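Local coordinates for galactofuranose-binding protein YtfQ (Escherichia coli, PDB 2VK2), which binds alpha- and beta-galactofuranose in the periplasm as the solute-binding component of the YtfQRT-YjfF ABC transporter, at residues 21-24 and 25-28; 106-109 and 110-113; 176-179 and 180-183. One frame throughout, in Å; residues are numbered along the deposited sequence.

Contact 1: residues 21-24 and 25-28; sequences TNVA and KSEA
Lys25 reaches back along the helix beside Thr21, its CE 3.9 Å from the CG2 methyl of Thr21, the two side chains pointing the same way. From CG onward the lysine is fully extended, and its ammonium ends near Asn22, where a single water joins the two polar ends: it donates to OD1 of Asn22 at 2.6 Å and accepts from NZ of Lys25 at 2.8 Å. On the next strip of the helix Val23 runs alongside Glu27. CG1 of Val23, anti to the backbone N (chi1 174°), lies beside the carbonyl carbon and thus faces the following turn, 3.9 Å from CG of Glu27.

Beneath these side chains lie four regular i to i+4 backbone bonds, the shortest from Glu27 N to Val23 O at 2.8 Å. All belong to helix 15-31, the crossover helix of the beta-alpha-beta unit between strands 4-9 and 34-39 in this periplasmic binding protein fold. Its Ala24 and Ala28 methyls face inward, both touching Leu35 of strand 34-39.

Farther out, Thr21 OG1 is hydrogen-bonded to Gln9 NE2, and Asn22 ND2 to the backbone O of Gly296. The carboxylate of Glu27, swung away from segment 21-24 by a bend at chi2 (-76°), forms a salt bridge with Arg31 through OE1 and accepts a hydrogen bond from Asn250 ND2 at OE2.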
loop_
_atom_site.group_PDB
_atom_site.type_symbol
_atom_site.label_atom_id
_atom_site.label_comp_id
_atom_site.label_asym_id
_atom_site.label_seq_id
_atom_site.Cartn_x
_atom_site.Cartn_y
_atom_site.Cartn_z
ATOM N N THR A 21 8.068 6.003 -6.092
ATOM C CA THR A 21 8.414 6.850 -7.229
ATOM C C THR A 21 9.914 7.163 -7.257
ATOM O O THR A 21 10.555 7.045 -8.302
ATOM C CB THR A 21 7.584 8.149 -7.210
ATOM O OG1 THR A 21 6.205 7.830 -7.452
ATOM C CG2 THR A 21 8.065 9.129 -8.272
ATOM N N ASN A 22 10.472 7.544 -6.111
ATOM C CA ASN A 22 11.908 7.818 -6.010
ATOM C C ASN A 22 12.744 6.612 -6.420
ATOM O O ASN A 22 13.710 6.737 -7.173
ATOM C CB ASN A 22 12.287 8.214 -4.578
ATOM C CG ASN A 22 11.780 9.591 -4.184
ATOM O OD1 ASN A 22 11.480 10.429 -5.033
ATOM N ND2 ASN A 22 11.693 9.831 -2.881
ATOM N N VAL A 23 12.362 5.440 -5.922
ATOM C CA VAL A 23 13.087 4.208 -6.211
ATOM C C VAL A 23 12.919 3.778 -7.674
ATOM O O VAL A 23 13.856 3.258 -8.283
ATOM C CB VAL A 23 12.661 3.075 -5.259
ATOM C CG1 VAL A 23 13.307 1.754 -5.658
ATOM C CG2 VAL A 23 13.028 3.443 -3.825
ATOM N N ALA A 24 11.738 4.005 -8.246
ATOM C CA ALA A 24 11.534 3.748 -9.671
ATOM C C ALA A 24 12.530 4.561 -10.498
ATOM O O ALA A 24 13.145 4.046 -11.430
ATOM C CB ALA A 24 10.107 4.080 -10.075
ATOM N N LYS A 25 12.692 5.831 -10.142
ATOM C CA LYS A 25 13.631 6.709 -10.835
ATOM C C LYS A 25 15.078 6.246 -10.680
ATOM O O LYS A 25 15.801 6.155 -11.669
ATOM C CB LYS A 25 13.486 8.147 -10.344
ATOM C CG LYS A 25 12.184 8.819 -10.746
ATOM C CD LYS A 25 12.080 10.189 -10.104
ATOM C CE LYS A 25 10.795 10.898 -10.475
ATOM N NZ LYS A 25 10.662 12.191 -9.744
ATOM N N SER A 26 15.501 5.947 -9.452
ATOM C CA SER A 26 16.889 5.523 -9.223
ATOM C C SER A 26 17.178 4.157 -9.851
ATOM O O SER A 26 18.267 3.937 -10.384
ATOM C CB SER A 26 17.253 5.540 -7.730
ATOM O OG SER A 26 16.377 4.750 -6.953
ATOM N N GLU A 27 16.203 3.251 -9.809
ATOM C CA GLU A 27 16.340 1.958 -10.482
ATOM C C GLU A 27 16.493 2.133 -11.993
ATOM O O GLU A 27 17.374 1.532 -12.603
ATOM C CB GLU A 27 15.143 1.051 -10.179
ATOM C CG GLU A 27 15.186 0.402 -8.796
ATOM C CD GLU A 27 16.172 -0.755 -8.703
ATOM O OE1 GLU A 27 16.725 -1.169 -9.742
ATOM O OE2 GLU A 27 16.400 -1.256 -7.583
ATOM N N ALA A 28 15.643 2.965 -12.589
ATOM C CA ALA A 28 15.727 3.236 -14.023
ATOM C C ALA A 28 17.078 3.841 -14.392
ATOM O O ALA A 28 17.718 3.409 -15.352
ATOM C CB ALA A 28 14.601 4.159 -14.458
HETATM O O HOH W 1 10.323 11.796 -6.971
#

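Contact 2: residues 106-109 and 110-113; sequences TADN and ILEG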
loop_
_atom_site.group_PDB
_atom_site.type_symbol
_atom_site.label_atom_id
_atom_site.label_comp_id
_atom_site.label_asym_id
_atom_site.label_seq_id
_atom_site.Cartn_x
_atom_site.Cartn_y
_atom_site.Cartn_z
ATOM N N THR A 106 4.074 -7.228 -6.221
ATOM C CA THR A 106 3.233 -6.827 -5.105
ATOM C C THR A 106 3.555 -7.647 -3.871
ATOM O O THR A 106 4.117 -8.731 -3.970
ATOM C CB THR A 106 1.732 -7.009 -5.475
ATOM O OG1 THR A 106 0.895 -6.581 -4.393
ATOM C CG2 THR A 106 1.426 -8.467 -5.811
ATOM N N ALA A 107 3.214 -7.113 -2.705
ATOM C CA ALA A 107 3.175 -7.921 -1.498
ATOM C C ALA A 107 1.940 -8.819 -1.533
ATOM O O ALA A 107 1.027 -8.623 -2.345
ATOM C CB ALA A 107 3.143 -7.036 -0.266
ATOM N N ASP A 108 1.938 -9.820 -0.663
ATOM C CA ASP A 108 0.729 -10.565 -0.342
ATOM C C ASP A 108 -0.017 -9.692 0.662
ATOM O O ASP A 108 0.323 -9.653 1.842
ATOM C CB ASP A 108 1.094 -11.928 0.245
ATOM C CG ASP A 108 -0.117 -12.749 0.653
ATOM O OD1 ASP A 108 -1.235 -12.196 0.753
ATOM O OD2 ASP A 108 0.064 -13.963 0.891
ATOM N N ASN A 109 -1.018 -8.965 0.178
ATOM C CA ASN A 109 -1.685 -7.952 0.989
ATOM C C ASN A 109 -2.675 -8.559 1.976
ATOM O O ASN A 109 -2.975 -7.957 3.007
ATOM C CB ASN A 109 -2.352 -6.916 0.086
ATOM C CG ASN A 109 -1.379 -6.307 -0.901
ATOM O OD1 ASN A 109 -0.414 -5.644 -0.518
ATOM N ND2 ASN A 109 -1.620 -6.541 -2.179
ATOM N N ILE A 110 -3.165 -9.759 1.670
ATOM C CA ILE A 110 -3.951 -10.519 2.631
ATOM C C ILE A 110 -3.059 -10.865 3.824
ATOM O O ILE A 110 -3.449 -10.672 4.978
ATOM C CB ILE A 110 -4.553 -11.803 2.009
ATOM C CG1 ILE A 110 -5.484 -11.447 0.840
ATOM C CG2 ILE A 110 -5.307 -12.591 3.068
ATOM C CD1 ILE A 110 -6.125 -12.637 0.165
ATOM N N LEU A 111 -1.854 -11.352 3.540
ATOM C CA LEU A 111 -0.873 -11.643 4.586
ATOM C C LEU A 111 -0.559 -10.421 5.447
ATOM O O LEU A 111 -0.463 -10.534 6.663
ATOM C CB LEU A 111 0.425 -12.194 3.986
ATOM C CG LEU A 111 1.589 -12.399 4.963
ATOM C CD1 LEU A 111 1.244 -13.453 6.010
ATOM C CD2 LEU A 111 2.848 -12.776 4.198
ATOM N N GLU A 112 -0.388 -9.259 4.828
ATOM C CA GLU A 112 -0.110 -8.036 5.583
ATOM C C GLU A 112 -1.192 -7.791 6.632
ATOM O O GLU A 112 -0.886 -7.493 7.788
ATOM C CB GLU A 112 -0.019 -6.833 4.652
ATOM C CG GLU A 112 1.203 -6.814 3.746
ATOM C CD GLU A 112 1.147 -5.688 2.743
ATOM O OE1 GLU A 112 0.030 -5.357 2.300
ATOM O OE2 GLU A 112 2.208 -5.124 2.401
ATOM N N GLY A 113 -2.454 -7.912 6.230
ATOM C CA GLY A 113 -3.573 -7.750 7.158
ATOM C C GLY A 113 -3.588 -8.813 8.240
ATOM O O GLY A 113 -3.865 -8.524 9.406
#
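Asp108 caps the start of the helix by accepting from Leu111 N at its OD1, over 3.0 Å and with a nearly straight N-H...O angle of 170°. The amide meets OD1 from above the carboxylate plane, 67° out of it. With CG of Asp108 anti to the backbone N (chi1 178°), the carboxylate lies next to the carbonyl carbon and is carried toward the incoming turn. Backbone bonding then takes over: Glu112 N donates to Asp108 O at 3.1 Å, and Gly113 N to Asn109 O at a longer 3.3 Å.

This is a side-chain N-cap where the loop after strand 103-106 enters helix 109-124, close to the sugar pocket of the periplasmic binding protein. Without the carboxylate of Asp108, as with an alanine here, the Leu111 amide is likely to be left without its capping acceptor and the helix start without a negative charge beside it.

Van der Waals contacts lie round the cap: CB of Leu111 packs against the Asp108 carboxylate, 3.4 Å from its CG, the two side chains crossing at about a right angle. From the next residue, the extended Glu112 side chain reaches back to the loop, bringing OE2 to 3.4 Å from the methyl CB of Ala107.

The charged interaction leads out of the segments: OE1 of Glu112 forms a salt bridge with NE of Arg146, a galactofuranose-binding residue, so Glu112 is a second-shell group that is likely to orient that guanidinium. Asn109 touches Val142 and Arg146, both of the ligand pocket.

Contact 3: residues 176-179 and 180-183; sequences KEVM and ESFI
This is an i to i+4 packing contact along helix 172-185, which lies against the mixed sheet of the periplasmic binding protein fold. Its inner side carries Val178, Met179, Phe182 and Ile183. Val178 and Phe182 point the same way and form a CH-pi contact: CG1 of Val178 stands over one face of the Phe182 ring, 3.8 Å from its centroid and displaced toward the rim, with CZ the closest ring atom at 3.4 Å. Both residues reach Leu134 of strand 129-135 and Gln166 of strand 160-167, so the pair bridges two neighbouring strands of the sheet.

Met179 and Ile183 meet at about a right angle, with CG of the methionine 4.0 Å from CD1 of the isoleucine. A bend at chi2 (66°) turns the thioether forward, toward the next turn, and CE also comes near CG1 of Ile183. The methionine is buried between this helix and Ala206 and Ala209 of helix 200-212.

On the more polar side, the aliphatic chain of Lys176 passes the Glu180 carboxylate, CE lying 3.6 Å from OE2. The ammonium and carboxylate are too far apart for a salt bridge; NZ of Lys176 instead makes one with Glu212 of helix 200-212, and the nearby Glu180 charge may add a weaker attraction.

Val178 O is gripped by two donors. Phe182 N supplies the regular helical bond at 3.0 Å, while the hydroxyl of Ser181, set between its own backbone N and carbonyl carbon (chi1 77°), donates from OG to Val178 O over a short 2.6 Å.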
loop_
_atom_site.group_PDB
_atom_site.type_symbol
_atom_site.label_atom_id
_atom_site.label_comp_id
_atom_site.label_asym_id
_atom_site.label_seq_id
_atom_site.Cartn_x
_atom_site.Cartn_y
_atom_site.Cartn_z
ATOM N N LYS A 176 -6.786 11.289 9.616
ATOM C CA LYS A 176 -7.047 12.105 10.801
ATOM C C LYS A 176 -8.520 12.506 10.888
ATOM O O LYS A 176 -9.140 12.375 11.941
ATOM C CB LYS A 176 -6.166 13.359 10.802
ATOM C CG LYS A 176 -6.334 14.219 12.050
ATOM C CD LYS A 176 -5.382 15.397 12.058
ATOM C CE LYS A 176 -5.517 16.191 13.344
ATOM N NZ LYS A 176 -4.665 17.406 13.336
ATOM N N GLU A 177 -9.067 12.996 9.779
ATOM C CA GLU A 177 -10.465 13.430 9.715
ATOM C C GLU A 177 -11.426 12.299 10.086
ATOM O O GLU A 177 -12.349 12.491 10.880
ATOM C CB GLU A 177 -10.778 13.946 8.310
ATOM C CG GLU A 177 -12.212 14.403 8.082
ATOM C CD GLU A 177 -12.497 14.680 6.620
ATOM O OE1 GLU A 177 -11.631 15.281 5.951
ATOM O OE2 GLU A 177 -13.581 14.292 6.136
ATOM N N VAL A 178 -11.203 11.123 9.510
ATOM C CA VAL A 178 -12.066 9.978 9.775
ATOM C C VAL A 178 -11.906 9.496 11.220
ATOM O O VAL A 178 -12.897 9.195 11.885
ATOM C CB VAL A 178 -11.809 8.837 8.771
ATOM C CG1 VAL A 178 -12.621 7.604 9.132
ATOM C CG2 VAL A 178 -12.144 9.303 7.359
ATOM N N MET A 179 -10.671 9.444 11.715
ATOM C CA MET A 179 -10.438 9.063 13.110
ATOM C C MET A 179 -11.129 10.026 14.079
ATOM O O MET A 179 -11.692 9.590 15.083
ATOM C CB MET A 179 -8.943 8.989 13.438
ATOM C CG MET A 179 -8.636 8.369 14.801
ATOM S SD MET A 179 -9.086 6.626 14.879
ATOM C CE MET A 179 -9.007 6.332 16.645
ATOM N N GLU A 180 -11.084 11.325 13.780
ATOM C CA GLU A 180 -11.799 12.323 14.586
ATOM C C GLU A 180 -13.289 11.994 14.677
ATOM O O GLU A 180 -13.880 12.073 15.753
ATOM C CB GLU A 180 -11.619 13.729 14.009
ATOM C CG GLU A 180 -10.248 14.345 14.263
ATOM C CD GLU A 180 -9.994 15.607 13.447
ATOM O OE1 GLU A 180 -10.730 15.861 12.468
ATOM O OE2 GLU A 180 -9.049 16.351 13.783
ATOM N N SER A 181 -13.887 11.617 13.548
ATOM C CA SER A 181 -15.304 11.251 13.517
ATOM C C SER A 181 -15.574 9.977 14.322
ATOM O O SER A 181 -16.594 9.882 15.004
ATOM C CB SER A 181 -15.802 11.088 12.076
ATOM O OG SER A 181 -15.375 9.866 11.505
ATOM N N PHE A 182 -14.666 9.005 14.240
ATOM C CA PHE A 182 -14.789 7.772 15.020
ATOM C C PHE A 182 -14.717 8.054 16.521
ATOM O O PHE A 182 -15.502 7.512 17.297
ATOM C CB PHE A 182 -13.693 6.762 14.656
ATOM C CG PHE A 182 -13.819 6.150 13.275
ATOM C CD1 PHE A 182 -14.983 6.258 12.514
ATOM C CD2 PHE A 182 -12.761 5.418 12.758
ATOM C CE1 PHE A 182 -15.064 5.670 11.256
ATOM C CE2 PHE A 182 -12.845 4.821 11.511
ATOM C CZ PHE A 182 -13.992 4.950 10.760
ATOM N N ILE A 183 -13.765 8.894 16.920
ATOM C CA ILE A 183 -13.590 9.260 18.327
ATOM C C ILE A 183 -14.850 9.926 18.882
ATOM O O ILE A 183 -15.324 9.565 19.961
ATOM C CB ILE A 183 -12.365 10.188 18.510
ATOM C CG1 ILE A 183 -11.069 9.398 18.304
ATOM C CG2 ILE A 183 -12.362 10.827 19.896
ATOM C CD1 ILE A 183 -9.836 10.265 18.172
#

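The three contacts follow one another along the chain without touching. Contact 2 lies nearest the bound galactofuranose, with the side chain of Asn109 about 5 Å from the sugar. Contact 1 stands farther off: Thr21 is about 10 Å from the ligand and about 5 Å from the sugar-binding Arg17, side chain to side chain, on the same helix. Contact 3 is more remote, Val178 lying about 11 Å from the side chain of sugar-binding Asn199. Centre to centre, contact 2 is about 22 Å from contact 1 and about 25 Å from contact 3; contacts 1 and 3, about 34 Å apart, occupy opposite sides of the chain's centre and belong to helices beside different sheets.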